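Local coordinates for putative cobalamin synthesis related protein (Corynebacterium diphtheriae, PDB 2NPN) that probably acts as an S-adenosylmethionine-dependent precorrin-6A synthase, a methyltransferase of adenosylcobalamin biosynthesis, at residues 23-36 against 51-65. Numbering follows the deposited sequence.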
loop_
_atom_site.group_PDB
_atom_site.type_symbol
_atom_site.label_atom_id
_atom_site.label_comp_id
_atom_site.label_asym_id
_atom_site.label_seq_id
_atom_site.Cartn_x
_atom_site.Cartn_y
_atom_site.Cartn_z
ATOM N N ILE A 23 12.935 -4.867 9.837
ATOM C CA ILE A 23 14.300 -4.379 9.861
ATOM C C ILE A 23 15.263 -5.577 9.795
ATOM O O ILE A 23 16.246 -5.518 9.052
ATOM C CB ILE A 23 14.580 -3.494 11.102
ATOM C CG1 ILE A 23 13.773 -2.182 11.000
ATOM C CG2 ILE A 23 16.085 -3.234 11.233
ATOM C CD1 ILE A 23 13.642 -1.484 12.330
ATOM N N SER A 24 14.984 -6.641 10.539
ATOM C CA SER A 24 15.822 -7.832 10.479
ATOM C C SER A 24 15.843 -8.429 9.072
ATOM O O SER A 24 16.888 -8.816 8.564
ATOM C CB SER A 24 15.358 -8.890 11.470
ATOM O OG SER A 24 16.326 -9.917 11.567
ATOM N N GLY A 25 14.681 -8.488 8.426
ATOM C CA GLY A 25 14.627 -9.010 7.088
ATOM C C GLY A 25 15.451 -8.168 6.115
ATOM O O GLY A 25 16.197 -8.692 5.297
ATOM N N LEU A 26 15.347 -6.849 6.222
ATOM C CA LEU A 26 16.083 -5.942 5.348
ATOM C C LEU A 26 17.598 -6.121 5.531
ATOM O O LEU A 26 18.352 -6.131 4.570
ATOM C CB LEU A 26 15.688 -4.491 5.634
ATOM C CG LEU A 26 14.277 -4.101 5.176
ATOM C CD1 LEU A 26 13.900 -2.752 5.834
ATOM C CD2 LEU A 26 14.223 -4.019 3.650
ATOM N N ARG A 27 18.013 -6.215 6.792
ATOM C CA ARG A 27 19.432 -6.342 7.109
ATOM C C ARG A 27 20.048 -7.660 6.707
ATOM O O ARG A 27 21.256 -7.702 6.461
ATOM C CB ARG A 27 19.675 -6.109 8.576
ATOM C CG ARG A 27 19.352 -4.700 8.981
ATOM C CD ARG A 27 19.856 -4.390 10.334
ATOM N NE ARG A 27 21.303 -4.207 10.329
ATOM C CZ ARG A 27 22.054 -4.062 11.419
ATOM N NH1 ARG A 27 21.506 -4.092 12.626
ATOM N NH2 ARG A 27 23.349 -3.902 11.310
ATOM N N HIS A 28 19.238 -8.712 6.660
ATOM C CA HIS A 28 19.720 -10.011 6.211
ATOM C C HIS A 28 19.602 -10.266 4.694
ATOM O O HIS A 28 20.226 -11.200 4.197
ATOM C CB HIS A 28 19.037 -11.107 7.051
ATOM C CG HIS A 28 19.476 -11.102 8.485
ATOM N ND1 HIS A 28 20.554 -11.830 8.946
ATOM C CD2 HIS A 28 18.995 -10.433 9.557
ATOM C CE1 HIS A 28 20.705 -11.604 10.240
ATOM N NE2 HIS A 28 19.765 -10.771 10.636
ATOM N N ALA A 29 18.901 -9.418 3.959
ATOM C CA ALA A 29 18.778 -9.613 2.515
ATOM C C ALA A 29 20.062 -9.256 1.818
ATOM O O ALA A 29 20.658 -8.214 2.067
ATOM C CB ALA A 29 17.651 -8.807 1.927
ATOM N N GLN A 30 20.462 -10.147 0.928
ATOM C CA GLN A 30 21.604 -9.932 0.049
ATOM C C GLN A 30 21.235 -9.166 -1.237
ATOM O O GLN A 30 22.131 -8.735 -1.995
ATOM C CB GLN A 30 22.209 -11.267 -0.299
ATOM C CG GLN A 30 23.099 -11.794 0.799
ATOM C CD GLN A 30 22.847 -13.262 1.094
ATOM O OE1 GLN A 30 21.766 -13.786 0.810
ATOM N NE2 GLN A 30 23.826 -13.922 1.692
ATOM N N ALA A 31 19.938 -9.056 -1.500
ATOM C CA ALA A 31 19.392 -8.264 -2.584
ATOM C C ALA A 31 18.022 -7.758 -2.211
ATOM O O ALA A 31 17.326 -8.425 -1.497
ATOM C CB ALA A 31 19.290 -9.066 -3.873
ATOM N N ILE A 32 17.674 -6.590 -2.747
ATOM C CA ILE A 32 16.400 -5.937 -2.502
ATOM C C ILE A 32 15.728 -5.578 -3.822
ATOM O O ILE A 32 16.343 -4.984 -4.702
ATOM C CB ILE A 32 16.542 -4.682 -1.622
ATOM C CG1 ILE A 32 17.106 -5.048 -0.246
ATOM C CG2 ILE A 32 15.164 -4.028 -1.427
ATOM C CD1 ILE A 32 17.392 -3.843 0.653
ATOM N N VAL A 33 14.450 -5.935 -3.938
ATOM C CA VAL A 33 13.656 -5.692 -5.161
ATOM C C VAL A 33 12.395 -4.912 -4.755
ATOM O O VAL A 33 11.808 -5.107 -3.679
ATOM C CB VAL A 33 13.220 -7.013 -5.856
ATOM C CG1 VAL A 33 12.357 -6.742 -7.133
ATOM C CG2 VAL A 33 14.447 -7.901 -6.202
ATOM N N ALA A 34 11.927 -4.064 -5.660
ATOM C CA ALA A 34 10.642 -3.426 -5.467
ATOM C C ALA A 34 9.918 -3.384 -6.804
ATOM O O ALA A 34 10.503 -2.971 -7.811
ATOM C CB ALA A 34 10.830 -2.049 -4.935
ATOM N N LEU A 35 8.665 -3.843 -6.820
ATOM C CA LEU A 35 7.864 -3.811 -8.047
ATOM C C LEU A 35 7.046 -2.530 -7.997
ATOM O O LEU A 35 6.287 -2.319 -7.048
ATOM C CB LEU A 35 6.969 -5.054 -8.122
ATOM C CG LEU A 35 7.722 -6.396 -8.030
ATOM C CD1 LEU A 35 6.764 -7.607 -7.942
ATOM C CD2 LEU A 35 8.706 -6.580 -9.199
ATOM N N ASP A 36 7.226 -1.663 -8.984
ATOM C CA ASP A 36 6.552 -0.355 -9.002
ATOM C C ASP A 36 5.520 -0.253 -10.121
ATOM O O ASP A 36 5.671 -0.879 -11.175
ATOM C CB ASP A 36 7.595 0.761 -9.128
ATOM C CG ASP A 36 8.479 0.884 -7.899
ATOM O OD1 ASP A 36 8.050 0.471 -6.799
ATOM O OD2 ASP A 36 9.598 1.423 -8.032
ATOM N N ILE A 51 14.449 4.635 3.867
ATOM C CA ILE A 51 14.268 3.456 4.740
ATOM C C ILE A 51 15.408 2.449 4.608
ATOM O O ILE A 51 16.013 2.010 5.614
ATOM C CB ILE A 51 12.946 2.771 4.414
ATOM C CG1 ILE A 51 11.801 3.630 4.921
ATOM C CG2 ILE A 51 12.892 1.346 5.011
ATOM C CD1 ILE A 51 10.442 3.133 4.485
ATOM N N VAL A 52 15.743 2.137 3.362
ATOM C CA VAL A 52 16.837 1.231 3.018
ATOM C C VAL A 52 18.221 1.795 3.425
ATOM O O VAL A 52 19.059 1.042 3.940
ATOM C CB VAL A 52 16.808 0.871 1.496
ATOM C CG1 VAL A 52 18.111 0.162 1.055
ATOM C CG2 VAL A 52 15.587 0.001 1.214
ATOM N N ASP A 53 18.446 3.096 3.206
ATOM C CA ASP A 53 19.690 3.776 3.617
ATOM C C ASP A 53 19.906 3.670 5.117
ATOM O O ASP A 53 21.058 3.550 5.598
ATOM C CB ASP A 53 19.677 5.257 3.209
ATOM C CG ASP A 53 19.944 5.459 1.722
ATOM O OD1 ASP A 53 20.393 4.488 1.085
ATOM O OD2 ASP A 53 19.733 6.581 1.195
ATOM N N THR A 54 18.811 3.727 5.863
ATOM C CA THR A 54 18.887 3.681 7.310
ATOM C C THR A 54 19.150 2.276 7.832
ATOM O O THR A 54 19.969 2.103 8.732
ATOM C CB THR A 54 17.596 4.188 7.955
ATOM O OG1 THR A 54 17.353 5.522 7.533
ATOM C CG2 THR A 54 17.708 4.139 9.495
ATOM N N HIS A 55 18.465 1.271 7.287
ATOM C CA HIS A 55 18.524 -0.080 7.887
ATOM C C HIS A 55 19.381 -1.074 7.119
ATOM O O HIS A 55 20.077 -1.903 7.734
ATOM C CB HIS A 55 17.100 -0.605 8.154
ATOM C CG HIS A 55 16.328 0.308 9.047
ATOM N ND1 HIS A 55 16.593 0.410 10.392
ATOM C CD2 HIS A 55 15.393 1.249 8.776
ATOM C CE1 HIS A 55 15.834 1.353 10.921
ATOM N NE2 HIS A 55 15.100 1.880 9.961
ATOM N N ALA A 56 19.368 -0.990 5.799
ATOM C CA ALA A 56 20.188 -1.877 4.977
ATOM C C ALA A 56 21.115 -1.031 4.157
ATOM O O ALA A 56 21.099 -1.122 2.922
ATOM C CB ALA A 56 19.330 -2.761 4.071
ATOM N N PRO A 57 21.909 -0.173 4.822
ATOM C CA PRO A 57 22.796 0.596 3.978
ATOM C C PRO A 57 23.722 -0.339 3.224
ATOM O O PRO A 57 24.058 -1.442 3.714
ATOM C CB PRO A 57 23.578 1.472 4.966
ATOM C CG PRO A 57 23.411 0.853 6.281
ATOM C CD PRO A 57 22.090 0.154 6.251
ATOM N N GLY A 58 24.091 0.088 2.027
ATOM C CA GLY A 58 24.985 -0.667 1.188
ATOM C C GLY A 58 24.288 -1.760 0.408
ATOM O O GLY A 58 24.955 -2.674 -0.073
ATOM N N THR A 59 22.960 -1.675 0.267
ATOM C CA THR A 59 22.223 -2.650 -0.522
ATOM C C THR A 59 21.368 -1.900 -1.527
ATOM O O THR A 59 20.418 -1.215 -1.118
ATOM C CB THR A 59 21.342 -3.565 0.356
ATOM O OG1 THR A 59 22.111 -4.056 1.464
ATOM C CG2 THR A 59 20.827 -4.739 -0.469
ATOM N N PRO A 60 21.720 -1.986 -2.832
ATOM C CA PRO A 60 20.908 -1.269 -3.830
ATOM C C PRO A 60 19.500 -1.822 -3.958
ATOM O O PRO A 60 19.287 -3.013 -3.766
ATOM C CB PRO A 60 21.669 -1.495 -5.148
ATOM C CG PRO A 60 22.481 -2.709 -4.923
ATOM C CD PRO A 60 22.833 -2.716 -3.459
ATOM N N ILE A 61 18.550 -0.946 -4.273
ATOM C CA ILE A 61 17.187 -1.386 -4.564
ATOM C C ILE A 61 17.075 -1.584 -6.063
ATOM O O ILE A 61 17.364 -0.635 -6.849
ATOM C CB ILE A 61 16.146 -0.344 -4.127
ATOM C CG1 ILE A 61 16.210 -0.104 -2.610
ATOM C CG2 ILE A 61 14.754 -0.781 -4.589
ATOM C CD1 ILE A 61 15.349 1.122 -2.133
ATOM N N TYR A 62 16.684 -2.793 -6.457
ATOM C CA TYR A 62 16.341 -3.141 -7.853
ATOM C C TYR A 62 14.859 -2.863 -8.084
ATOM O O TYR A 62 14.002 -3.661 -7.712
ATOM C CB TYR A 62 16.682 -4.616 -8.114
ATOM C CG TYR A 62 16.486 -5.105 -9.537
ATOM C CD1 TYR A 62 17.408 -4.792 -10.531
ATOM C CD2 TYR A 62 15.395 -5.913 -9.871
ATOM C CE1 TYR A 62 17.249 -5.257 -11.841
ATOM C CE2 TYR A 62 15.208 -6.367 -11.183
ATOM C CZ TYR A 62 16.142 -6.039 -12.157
ATOM O OH TYR A 62 15.977 -6.507 -13.451
ATOM N N ALA A 63 14.550 -1.690 -8.653
ATOM C CA ALA A 63 13.163 -1.284 -8.838
ATOM C C ALA A 63 12.707 -1.674 -10.240
ATOM O O ALA A 63 13.310 -1.254 -11.233
ATOM C CB ALA A 63 12.992 0.218 -8.611
ATOM N N VAL A 64 11.684 -2.519 -10.312
ATOM C CA VAL A 64 11.136 -2.967 -11.584
ATOM C C VAL A 64 9.884 -2.178 -11.911
ATOM O O VAL A 64 8.918 -2.194 -11.124
ATOM C CB VAL A 64 10.801 -4.463 -11.548
ATOM C CG1 VAL A 64 10.251 -4.931 -12.910
ATOM C CG2 VAL A 64 12.024 -5.253 -11.156
ATOM N N THR A 65 9.902 -1.508 -13.067
ATOM C CA THR A 65 8.797 -0.655 -13.515
ATOM C C THR A 65 8.251 -1.174 -14.854
ATOM O O THR A 65 8.942 -1.883 -15.590
ATOM C CB THR A 65 9.236 0.843 -13.640
ATOM O OG1 THR A 65 10.270 1.129 -12.683
ATOM C CG2 THR A 65 8.048 1.775 -13.385
HETATM O O HOH W 1 20.651 -5.892 3.354
HETATM O O HOH W 2 19.642 -5.624 -4.834
HETATM O O HOH W 3 10.436 2.983 -10.111
#
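Ile32 packs across Thr59 and Ala56 where a beta-alpha-beta crossover brings strands 31-35 and 61-64 side by side, a worked example of how the connecting helix packs against the strands it joins. Strand 31-35 continues through helix 42-55 into strand 61-64, an outermost strand of the N-terminal sheet in this tetrapyrrole methylase, while strand 104-109 flanks 31-35 on its other side. Ile32 is buried and gives up more surface to the other segment than any other residue; its CD1 lies 3.7 Å from Thr59 CG2 and also meets Ala56 CB and Val52 CG1. With CG1 anti to the carbonyl carbon (chi1 -61°), the longer branch of Ile32 is carried to the helix end and turn, and CG2 is left to touch Ile61 CG1. Leu108 of strand 104-109 adds to this buried cluster.

From here the strands pair in regular parallel fashion: Tyr62 N donates to Ile32 O at 2.8 Å with an almost straight N-H...O angle of 171°, and Tyr62 O in turn accepts from Ala34 N, which stands above its carbonyl plane. On the face carrying Val33 and Leu35, Val33 CG1 reaches the edge of the Tyr62 ring, and Leu35 CD2 lies alongside Val64 CB at 3.8 Å; Leu91 and Leu90 of helix 78-98 touch Val33 and Tyr62, respectively.

The solvent side is the exposed Asp36-Thr65 end, where a water links Asp36 OD2 to Thr65 OG1 and Asp36 OD1 forms a salt bridge with Arg48. At the helical end, the partly exposed Ile23 and His55 make a CH-pi contact, Ile23 CG1 lying over the ring face 4.0 Å from the His55 centroid. Elsewhere water bridges backbones that do not bond directly: one joins Ile32 N and Pro60 O, and another donates to Leu26 O and Ala29 O and accepts from Thr59 OG1 at 3.0 Å.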